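Local coordinates for putative cytoplasmic protein (Salmonella enterica subsp. enterica serovar Typhimurium, PDB 4J32) that probably hydrolyses amide bonds of bacterial peptidoglycan as the type VI secretion effector Tae4, a papain-like cysteine peptidase of the NlpC/P60 type that the immunity protein Tai4 inhibits, at residues E21-F26 / V140-G145; R27-S32 / P58-Y63; F70-N75 / F88-V93. One frame throughout, in Å; residues are numbered along the deposited sequence.

The three contacts lead from the four-stranded antiparallel sheet, by way of helix 57-67, to the small two-stranded sheet. Contact 1 sets helix 19-28 against strand 138-143, an outermost strand of the larger sheet. Contact 2 joins the end of the same helix to helix 57-67. Their centres are about 10 Å apart, and they touch. Contact 3 joins the loop after helix 57-67 to strand 88-90. Its centre lies about 13 Å from that of contact 2 and about 17 Å from that of contact 1. Along the chain contact 2 closes before contact 3 opens, and both are nested within contact 1. Helix 57-67 touches all three, tying the sheet half to the part that meets the immunity protein.

Contact 1 of 3, residues E21-F26 / V140-G145; sequences EAWLAF and VTLWNG
Trp-23 and Leu-142 mark the closest backbone approach, where the axes of helix 21-26 and strand 140-143 pass 9.5 Å apart with their directions at 122°. Leu-142 points toward the helix and lies among three of its residues. Its CD1 sits 3.4 Å from Ala-22 O and 4.0 Å from Ala-22 CB. Leu-142 CD1 also meets Phe-26 CB at 3.7 Å. Leu-142 CB lies 3.7 Å from Trp-23 CZ3. The leucine slides past both aromatic side chains in the opposite direction.

Trp-23 reaches the strand with the six-membered part of its indole. Its CG is anti to the backbone N (chi1 -164°), and this swings the ring end inward although its CB points to one side of the strand. Asn-144 CB lies over one face of this ring, 3.9 Å from the centroid of the six-membered ring, as a CH-pi contact. The amide of Asn-144 runs nearly parallel to the indole, with planes 10° apart. Asn-144 OD1 is taken by the backbone N atoms of Ser-146 and Ile-147, and these bonds hold the amide in place. Phe-26 CZ touches Thr-141 OG1 at 3.6 Å, the two side chains crossing at about a right angle. Val-64 of helix 57-67 packs on Ala-22 and Phe-26. An N-terminal helix packed on an antiparallel sheet is consistent with the papain-like NlpC/P60 fold.

No hydrogen bond links the two segments. Asn-144 OD1 has its partners outside them, and Thr-141 OG1 makes weak bonds to Ser-149 OG and Asp-150 OD1. Helix and sheet edge are therefore joined by apolar and aromatic packing.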
loop_
_atom_site.group_PDB
_atom_site.type_symbol
_atom_site.label_atom_id
_atom_site.label_comp_id
_atom_site.label_asym_id
_atom_site.label_seq_id
_atom_site.Cartn_x
_atom_site.Cartn_y
_atom_site.Cartn_z
ATOM N N GLU A 21 -39.293 -9.059 18.709
ATOM C CA GLU A 21 -38.345 -8.149 19.384
ATOM C C GLU A 21 -36.970 -8.140 18.703
ATOM O O GLU A 21 -36.297 -7.111 18.668
ATOM C CB GLU A 21 -38.186 -8.497 20.854
ATOM C CG GLU A 21 -39.410 -8.235 21.692
ATOM C CD GLU A 21 -39.194 -8.684 23.113
ATOM O OE1 GLU A 21 -39.495 -9.862 23.387
ATOM O OE2 GLU A 21 -38.710 -7.858 23.933
ATOM N N ALA A 22 -36.543 -9.292 18.202
ATOM C CA ALA A 22 -35.244 -9.384 17.518
ATOM C C ALA A 22 -35.243 -8.575 16.232
ATOM O O ALA A 22 -34.288 -7.857 15.949
ATOM C CB ALA A 22 -34.907 -10.847 17.233
ATOM N N TRP A 23 -36.339 -8.666 15.478
ATOM C CA TRP A 23 -36.483 -7.982 14.183
ATOM C C TRP A 23 -36.532 -6.475 14.376
ATOM O O TRP A 23 -35.881 -5.707 13.627
ATOM C CB TRP A 23 -37.753 -8.472 13.478
ATOM C CG TRP A 23 -37.817 -8.152 11.985
ATOM C CD1 TRP A 23 -38.508 -7.125 11.390
ATOM C CD2 TRP A 23 -37.161 -8.866 10.919
ATOM N NE1 TRP A 23 -38.340 -7.166 10.025
ATOM C CE2 TRP A 23 -37.521 -8.223 9.706
ATOM C CE3 TRP A 23 -36.333 -10.004 10.867
ATOM C CZ2 TRP A 23 -37.057 -8.665 8.448
ATOM C CZ3 TRP A 23 -35.873 -10.449 9.604
ATOM C CH2 TRP A 23 -36.251 -9.774 8.416
ATOM N N LEU A 24 -37.298 -6.037 15.382
ATOM C CA LEU A 24 -37.336 -4.628 15.741
ATOM C C LEU A 24 -35.942 -4.114 16.122
ATOM O O LEU A 24 -35.518 -3.029 15.699
ATOM C CB LEU A 24 -38.315 -4.437 16.924
ATOM C CG LEU A 24 -38.548 -3.079 17.563
ATOM C CD1 LEU A 24 -39.845 -3.180 18.389
ATOM C CD2 LEU A 24 -37.379 -2.598 18.438
ATOM N N ALA A 25 -35.250 -4.848 16.972
ATOM C CA ALA A 25 -33.941 -4.376 17.456
ATOM C C ALA A 25 -32.932 -4.296 16.285
ATOM O O ALA A 25 -32.183 -3.332 16.153
ATOM C CB ALA A 25 -33.410 -5.316 18.544
ATOM N N PHE A 26 -32.957 -5.304 15.422
ATOM C CA PHE A 26 -32.050 -5.320 14.252
ATOM C C PHE A 26 -32.196 -4.053 13.406
ATOM O O PHE A 26 -31.192 -3.463 12.980
ATOM C CB PHE A 26 -32.271 -6.566 13.393
ATOM C CG PHE A 26 -31.155 -6.791 12.363
ATOM C CD1 PHE A 26 -30.116 -7.676 12.627
ATOM C CD2 PHE A 26 -31.140 -6.049 11.173
ATOM C CE1 PHE A 26 -29.077 -7.876 11.688
ATOM C CE2 PHE A 26 -30.095 -6.228 10.223
ATOM C CZ PHE A 26 -29.074 -7.129 10.500
ATOM N N VAL A 140 -24.115 -13.850 9.370
ATOM C CA VAL A 140 -25.134 -14.148 10.391
ATOM C C VAL A 140 -26.123 -12.997 10.364
ATOM O O VAL A 140 -25.714 -11.826 10.431
ATOM C CB VAL A 140 -24.579 -14.155 11.846
ATOM C CG1 VAL A 140 -25.589 -14.839 12.808
ATOM C CG2 VAL A 140 -23.211 -14.779 11.945
ATOM N N THR A 141 -27.412 -13.315 10.261
ATOM C CA THR A 141 -28.442 -12.265 10.214
ATOM C C THR A 141 -29.806 -12.828 10.667
ATOM O O THR A 141 -29.878 -13.968 11.122
ATOM C CB THR A 141 -28.521 -11.586 8.808
ATOM O OG1 THR A 141 -29.308 -10.383 8.879
ATOM C CG2 THR A 141 -29.066 -12.518 7.769
ATOM N N LEU A 142 -30.859 -12.017 10.567
ATOM C CA LEU A 142 -32.207 -12.510 10.830
ATOM C C LEU A 142 -32.912 -12.781 9.517
ATOM O O LEU A 142 -32.571 -12.207 8.477
ATOM C CB LEU A 142 -33.022 -11.497 11.655
ATOM C CG LEU A 142 -32.406 -11.102 13.003
ATOM C CD1 LEU A 142 -33.354 -10.143 13.664
ATOM C CD2 LEU A 142 -32.196 -12.319 13.888
ATOM N N TRP A 143 -33.887 -13.676 9.585
ATOM C CA TRP A 143 -34.626 -14.151 8.430
ATOM C C TRP A 143 -36.085 -14.235 8.842
ATOM O O TRP A 143 -36.411 -14.847 9.876
ATOM C CB TRP A 143 -34.057 -15.532 8.015
ATOM C CG TRP A 143 -34.880 -16.298 7.028
ATOM C CD1 TRP A 143 -35.744 -17.331 7.304
ATOM C CD2 TRP A 143 -34.926 -16.107 5.609
ATOM N NE1 TRP A 143 -36.311 -17.799 6.131
ATOM C CE2 TRP A 143 -35.824 -17.065 5.082
ATOM C CE3 TRP A 143 -34.273 -15.233 4.726
ATOM C CZ2 TRP A 143 -36.102 -17.160 3.713
ATOM C CZ3 TRP A 143 -34.551 -15.330 3.368
ATOM C CH2 TRP A 143 -35.452 -16.291 2.878
ATOM N N ASN A 144 -36.975 -13.626 8.058
ATOM C CA ASN A 144 -38.389 -13.608 8.454
ATOM C C ASN A 144 -39.277 -14.596 7.691
ATOM O O ASN A 144 -40.513 -14.462 7.701
ATOM C CB ASN A 144 -38.958 -12.182 8.358
ATOM C CG ASN A 144 -39.176 -11.744 6.920
ATOM O OD1 ASN A 144 -38.798 -12.454 5.980
ATOM N ND2 ASN A 144 -39.785 -10.574 6.740
ATOM N N GLY A 145 -38.659 -15.579 7.033
ATOM C CA GLY A 145 -39.384 -16.526 6.181
ATOM C C GLY A 145 -39.370 -16.177 4.698
ATOM O O GLY A 145 -39.697 -17.011 3.854
#

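Contact 2 of 3, residues R27-S32 / P58-Y63; sequences RKVNHS and PIRMSY
Arg-60 grips two backbone carbonyls of the segment that follows helix 19-28. Its NE donates to Val-29 O at 2.9 Å, with a bent N-H...O angle of 140°. Its NH2 donates to His-31 O at 2.7 Å, and this bond is straighter, at 165°. Both oxygens lie almost exactly in the guanidinium plane. From the carbonyl side, each donor is tilted moderately out of the C=O plane. Two bonds from different nitrogens fix the rotation of the guanidinium. Asn-30 OD1 lies over one of its faces, without a hydrogen bond.

Val-29 packs between the arginine stem and Tyr-63. Its CG2 touches Arg-60 CB at 3.7 Å. Its CG1 sits over the centre of the Tyr-63 ring, 3.6 Å from the centroid, as a CH-pi contact. Lys-28 CB meets Tyr-63 OH at 3.6 Å. The lysine chain then bends away, and its NZ bonds to a bound 2-ethoxyethanol.

The backbone here leaves the helix through an inverse gamma turn centred on Asn-30. A weak bond from His-31 N to Val-29 O closes it. Val-29 O thus receives both this bond and the one from Arg-60 NE. The turn presents the two carbonyls to one arginine.

Further out, the Arg-60 chain is extended from CG to NE, and this carries the guanidinium from helix 57-67 to the turn. Phe-26 packs on the arginine stem, and Ile-40 of helix 33-40 touches Tyr-63. Ser-32 is the N-cap of helix 33-40, and its OG accepts from Asp-35 N.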
loop_
_atom_site.group_PDB
_atom_site.type_symbol
_atom_site.label_atom_id
_atom_site.label_comp_id
_atom_site.label_asym_id
_atom_site.label_seq_id
_atom_site.Cartn_x
_atom_site.Cartn_y
_atom_site.Cartn_z
ATOM N N ARG A 27 -33.437 -3.636 13.156
ATOM C CA ARG A 27 -33.697 -2.436 12.386
ATOM C C ARG A 27 -32.986 -1.201 12.940
ATOM O O ARG A 27 -32.510 -0.366 12.164
ATOM C CB ARG A 27 -35.210 -2.188 12.285
ATOM C CG ARG A 27 -35.592 -1.026 11.381
ATOM C CD ARG A 27 -37.098 -0.816 11.350
ATOM N NE ARG A 27 -37.797 -1.923 10.717
ATOM C CZ ARG A 27 -38.659 -2.725 11.341
ATOM N NH1 ARG A 27 -38.952 -2.529 12.629
ATOM N NH2 ARG A 27 -39.265 -3.680 10.661
ATOM N N LYS A 28 -32.884 -1.093 14.269
ATOM C CA LYS A 28 -32.259 0.086 14.897
ATOM C C LYS A 28 -30.800 0.240 14.476
ATOM O O LYS A 28 -30.253 1.341 14.515
ATOM C CB LYS A 28 -32.322 0.026 16.426
ATOM C CG LYS A 28 -33.722 -0.248 17.038
ATOM C CD LYS A 28 -34.862 0.566 16.444
ATOM C CE LYS A 28 -34.848 2.019 16.867
ATOM N NZ LYS A 28 -36.117 2.702 16.401
ATOM N N VAL A 29 -30.183 -0.875 14.104
ATOM C CA VAL A 29 -28.773 -0.869 13.692
ATOM C C VAL A 29 -28.548 -1.303 12.244
ATOM O O VAL A 29 -27.414 -1.602 11.863
ATOM C CB VAL A 29 -27.879 -1.699 14.683
ATOM C CG1 VAL A 29 -27.818 -1.012 16.050
ATOM C CG2 VAL A 29 -28.383 -3.163 14.818
ATOM N N ASN A 30 -29.619 -1.345 11.445
ATOM C CA ASN A 30 -29.521 -1.709 10.037
ATOM C C ASN A 30 -29.092 -0.502 9.196
ATOM O O ASN A 30 -29.789 -0.043 8.277
ATOM C CB ASN A 30 -30.823 -2.371 9.533
ATOM C CG ASN A 30 -30.652 -3.008 8.168
ATOM O OD1 ASN A 30 -29.589 -3.557 7.858
ATOM N ND2 ASN A 30 -31.679 -2.895 7.326
ATOM N N HIS A 31 -27.932 0.038 9.555
ATOM C CA HIS A 31 -27.387 1.227 8.910
ATOM C C HIS A 31 -25.918 1.003 8.607
ATOM O O HIS A 31 -25.393 -0.080 8.885
ATOM C CB HIS A 31 -27.552 2.446 9.826
ATOM C CG HIS A 31 -28.972 2.684 10.214
ATOM N ND1 HIS A 31 -29.889 3.229 9.342
ATOM C CD2 HIS A 31 -29.654 2.381 11.344
ATOM C CE1 HIS A 31 -31.069 3.299 9.937
ATOM N NE2 HIS A 31 -30.954 2.785 11.150
ATOM N N SER A 32 -25.271 2.024 8.030
ATOM C CA SER A 32 -23.826 1.963 7.759
ATOM C C SER A 32 -23.076 1.655 9.049
ATOM O O SER A 32 -23.539 2.009 10.131
ATOM C CB SER A 32 -23.318 3.271 7.149
ATOM O OG SER A 32 -23.261 4.329 8.109
ATOM N N PRO A 58 -21.507 -8.867 12.901
ATOM C CA PRO A 58 -21.603 -9.415 14.256
ATOM C C PRO A 58 -22.018 -8.401 15.321
ATOM O O PRO A 58 -22.576 -8.780 16.361
ATOM C CB PRO A 58 -20.185 -9.951 14.529
ATOM C CG PRO A 58 -19.293 -9.125 13.660
ATOM C CD PRO A 58 -20.113 -8.857 12.407
ATOM N N ILE A 59 -21.759 -7.125 15.046
ATOM C CA ILE A 59 -22.130 -6.070 15.978
ATOM C C ILE A 59 -23.650 -5.914 15.968
ATOM O O ILE A 59 -24.267 -5.725 17.026
ATOM C CB ILE A 59 -21.410 -4.748 15.634
ATOM C CG1 ILE A 59 -19.878 -4.967 15.665
ATOM C CG2 ILE A 59 -21.839 -3.605 16.636
ATOM C CD1 ILE A 59 -19.007 -3.782 15.136
ATOM N N ARG A 60 -24.266 -6.011 14.785
ATOM C CA ARG A 60 -25.734 -5.933 14.753
ATOM C C ARG A 60 -26.380 -7.116 15.487
ATOM O O ARG A 60 -27.343 -6.934 16.230
ATOM C CB ARG A 60 -26.280 -5.844 13.331
ATOM C CG ARG A 60 -25.787 -4.649 12.483
ATOM C CD ARG A 60 -26.518 -4.651 11.135
ATOM N NE ARG A 60 -26.044 -3.575 10.267
ATOM C CZ ARG A 60 -25.302 -3.763 9.182
ATOM N NH1 ARG A 60 -24.942 -4.996 8.792
ATOM N NH2 ARG A 60 -24.903 -2.716 8.480
ATOM N N MET A 61 -25.854 -8.318 15.280
ATOM C CA MET A 61 -26.356 -9.505 15.977
ATOM C C MET A 61 -26.161 -9.383 17.496
ATOM O O MET A 61 -27.032 -9.766 18.283
ATOM C CB MET A 61 -25.706 -10.767 15.409
ATOM C CG MET A 61 -26.296 -11.204 14.056
ATOM S SD MET A 61 -28.091 -11.429 14.089
ATOM C CE MET A 61 -28.253 -12.722 15.336
ATOM N N SER A 62 -25.021 -8.824 17.907
ATOM C CA SER A 62 -24.799 -8.563 19.332
ATOM C C SER A 62 -25.850 -7.595 19.901
ATOM O O SER A 62 -26.388 -7.801 20.995
ATOM C CB SER A 62 -23.389 -8.004 19.563
ATOM O OG SER A 62 -22.409 -8.971 19.212
ATOM N N TYR A 63 -26.124 -6.532 19.154
ATOM C CA TYR A 63 -27.160 -5.582 19.551
ATOM C C TYR A 63 -28.510 -6.299 19.755
ATOM O O TYR A 63 -29.175 -6.092 20.771
ATOM C CB TYR A 63 -27.268 -4.462 18.508
ATOM C CG TYR A 63 -28.276 -3.379 18.852
ATOM C CD1 TYR A 63 -27.880 -2.234 19.546
ATOM C CD2 TYR A 63 -29.614 -3.486 18.445
ATOM C CE1 TYR A 63 -28.796 -1.225 19.842
ATOM C CE2 TYR A 63 -30.550 -2.480 18.742
ATOM C CZ TYR A 63 -30.134 -1.362 19.441
ATOM O OH TYR A 63 -31.018 -0.341 19.739
#

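Contact 3 of 3, residues F70-N75 / F88-V93; sequences FPIARN and FYIYRV
Phe-88 and Arg-74 make the CH-pi part of the contact. Arg-74 CA lies over one face of the Phe-88 ring, 4.1 Å from the centroid. Arg-74 CB touches Phe-88 CE2 at 3.6 Å.

Ile-72 and Ile-90 make the apolar part. Their CD1 methyls meet at 4.0 Å where the side chains cross. Tyr-99 of helix 93-103 touches both.

The polar part runs through a water. The water donates to Ile-72 O at 2.6 Å and accepts from Phe-88 N at 2.9 Å. Ile-72 O also lies at the edge of the Phe-88 ring, 3.6 Å from CD2. Asn-66 of helix 57-67 adds a second bridge, bonding Ile-72 N through OD1 and Phe-88 O through ND2.

Past the strand, Arg-92 stands at the N-cap position of helix 93-103. It bonds to Leu-44 and Gln-49 of the immunity protein chain. The contact as a whole is a loop packed against strand 88-90 of a two-stranded antiparallel sheet, next to the residues that meet the immunity protein.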
loop_
_atom_site.group_PDB
_atom_site.type_symbol
_atom_site.label_atom_id
_atom_site.label_comp_id
_atom_site.label_asym_id
_atom_site.label_seq_id
_atom_site.Cartn_x
_atom_site.Cartn_y
_atom_site.Cartn_z
ATOM N N PHE A 70 -31.209 -11.256 26.116
ATOM C CA PHE A 70 -30.245 -12.379 26.036
ATOM C C PHE A 70 -28.820 -11.858 25.838
ATOM O O PHE A 70 -28.158 -12.219 24.859
ATOM C CB PHE A 70 -30.667 -13.386 24.946
ATOM C CG PHE A 70 -31.990 -14.007 25.225
ATOM C CD1 PHE A 70 -32.066 -15.219 25.897
ATOM C CD2 PHE A 70 -33.176 -13.338 24.901
ATOM C CE1 PHE A 70 -33.306 -15.782 26.207
ATOM C CE2 PHE A 70 -34.421 -13.892 25.220
ATOM C CZ PHE A 70 -34.487 -15.098 25.874
ATOM N N PRO A 71 -28.343 -11.025 26.785
ATOM C CA PRO A 71 -27.082 -10.314 26.591
ATOM C C PRO A 71 -25.896 -11.270 26.550
ATOM O O PRO A 71 -25.901 -12.334 27.197
ATOM C CB PRO A 71 -26.995 -9.394 27.812
ATOM C CG PRO A 71 -27.796 -10.120 28.866
ATOM C CD PRO A 71 -28.927 -10.749 28.111
ATOM N N ILE A 72 -24.907 -10.885 25.760
ATOM C CA ILE A 72 -23.620 -11.580 25.700
ATOM C C ILE A 72 -22.880 -11.380 27.019
ATOM O O ILE A 72 -22.633 -10.240 27.443
ATOM C CB ILE A 72 -22.793 -11.056 24.496
ATOM C CG1 ILE A 72 -23.508 -11.439 23.179
ATOM C CG2 ILE A 72 -21.351 -11.602 24.513
ATOM C CD1 ILE A 72 -22.988 -10.680 21.951
ATOM N N ALA A 73 -22.537 -12.484 27.673
ATOM C CA ALA A 73 -21.900 -12.419 28.990
ATOM C C ALA A 73 -20.505 -11.817 28.856
ATOM O O ALA A 73 -19.823 -12.054 27.853
ATOM C CB ALA A 73 -21.825 -13.806 29.619
ATOM N N ARG A 74 -20.094 -11.044 29.861
ATOM C CA ARG A 74 -18.755 -10.452 29.888
ATOM C C ARG A 74 -17.670 -11.515 29.668
ATOM O O ARG A 74 -16.710 -11.309 28.911
ATOM C CB ARG A 74 -18.515 -9.744 31.222
ATOM C CG ARG A 74 -17.190 -9.004 31.279
ATOM C CD ARG A 74 -16.713 -8.774 32.702
ATOM N NE ARG A 74 -16.335 -10.012 33.391
ATOM C CZ ARG A 74 -15.162 -10.629 33.259
ATOM N NH1 ARG A 74 -14.232 -10.152 32.445
ATOM N NH2 ARG A 74 -14.925 -11.737 33.937
ATOM N N ASN A 75 -17.827 -12.659 30.327
ATOM C CA ASN A 75 -16.788 -13.680 30.260
ATOM C C ASN A 75 -16.959 -14.761 29.185
ATOM O O ASN A 75 -16.286 -15.787 29.228
ATOM C CB ASN A 75 -16.581 -14.304 31.638
ATOM C CG ASN A 75 -17.726 -15.192 32.044
ATOM O OD1 ASN A 75 -18.776 -15.216 31.385
ATOM N ND2 ASN A 75 -17.539 -15.936 33.124
ATOM N N PHE A 88 -22.001 -5.855 25.883
ATOM C CA PHE A 88 -20.843 -6.320 25.104
ATOM C C PHE A 88 -21.195 -6.764 23.707
ATOM O O PHE A 88 -22.251 -7.376 23.485
ATOM C CB PHE A 88 -20.104 -7.425 25.862
ATOM C CG PHE A 88 -19.757 -7.034 27.269
ATOM C CD1 PHE A 88 -18.650 -6.225 27.531
ATOM C CD2 PHE A 88 -20.576 -7.423 28.332
ATOM C CE1 PHE A 88 -18.356 -5.818 28.845
ATOM C CE2 PHE A 88 -20.284 -7.037 29.641
ATOM C CZ PHE A 88 -19.174 -6.224 29.896
ATOM N N TYR A 89 -20.276 -6.473 22.781
ATOM C CA TYR A 89 -20.508 -6.617 21.348
ATOM C C TYR A 89 -19.369 -7.371 20.712
ATOM O O TYR A 89 -18.225 -6.897 20.702
ATOM C CB TYR A 89 -20.663 -5.219 20.710
ATOM C CG TYR A 89 -21.901 -4.510 21.205
ATOM C CD1 TYR A 89 -23.084 -4.555 20.471
ATOM C CD2 TYR A 89 -21.908 -3.841 22.445
ATOM C CE1 TYR A 89 -24.248 -3.945 20.942
ATOM C CE2 TYR A 89 -23.070 -3.226 22.927
ATOM C CZ TYR A 89 -24.230 -3.283 22.158
ATOM O OH TYR A 89 -25.373 -2.700 22.615
ATOM N N ILE A 90 -19.689 -8.565 20.207
ATOM C CA ILE A 90 -18.753 -9.406 19.466
ATOM C C ILE A 90 -18.516 -8.806 18.082
ATOM O O ILE A 90 -19.461 -8.367 17.424
ATOM C CB ILE A 90 -19.301 -10.863 19.400
ATOM C CG1 ILE A 90 -19.175 -11.532 20.786
ATOM C CG2 ILE A 90 -18.615 -11.695 18.255
ATOM C CD1 ILE A 90 -19.906 -12.923 20.875
ATOM N N TYR A 91 -17.261 -8.778 17.642
ATOM C CA TYR A 91 -16.922 -8.047 16.417
ATOM C C TYR A 91 -16.376 -8.914 15.278
ATOM O O TYR A 91 -16.077 -8.403 14.187
ATOM C CB TYR A 91 -16.017 -6.843 16.723
ATOM C CG TYR A 91 -14.706 -7.169 17.439
ATOM C CD1 TYR A 91 -13.588 -7.567 16.721
ATOM C CD2 TYR A 91 -14.594 -7.063 18.832
ATOM C CE1 TYR A 91 -12.366 -7.844 17.356
ATOM C CE2 TYR A 91 -13.377 -7.325 19.478
ATOM C CZ TYR A 91 -12.264 -7.695 18.729
ATOM O OH TYR A 91 -11.061 -7.990 19.328
ATOM N N ARG A 92 -16.238 -10.212 15.536
ATOM C CA ARG A 92 -15.852 -11.182 14.504
ATOM C C ARG A 92 -17.029 -12.084 14.132
ATOM O O ARG A 92 -17.726 -12.625 15.004
ATOM C CB ARG A 92 -14.667 -12.040 14.961
ATOM C CG ARG A 92 -13.390 -11.226 15.144
ATOM C CD ARG A 92 -12.204 -12.109 15.606
ATOM N NE ARG A 92 -10.960 -11.359 15.433
ATOM C CZ ARG A 92 -10.103 -11.021 16.401
ATOM N NH1 ARG A 92 -10.309 -11.416 17.663
ATOM N NH2 ARG A 92 -9.013 -10.313 16.100
ATOM N N VAL A 93 -17.218 -12.257 12.828
ATOM C CA VAL A 93 -18.240 -13.152 12.293
ATOM C C VAL A 93 -18.064 -14.572 12.817
ATOM O O VAL A 93 -19.024 -15.173 13.307
ATOM C CB VAL A 93 -18.243 -13.152 10.748
ATOM C CG1 VAL A 93 -19.265 -14.212 10.221
ATOM C CG2 VAL A 93 -18.633 -11.734 10.256
HETATM O O HOH W 1 -23.669 -7.919 27.021
#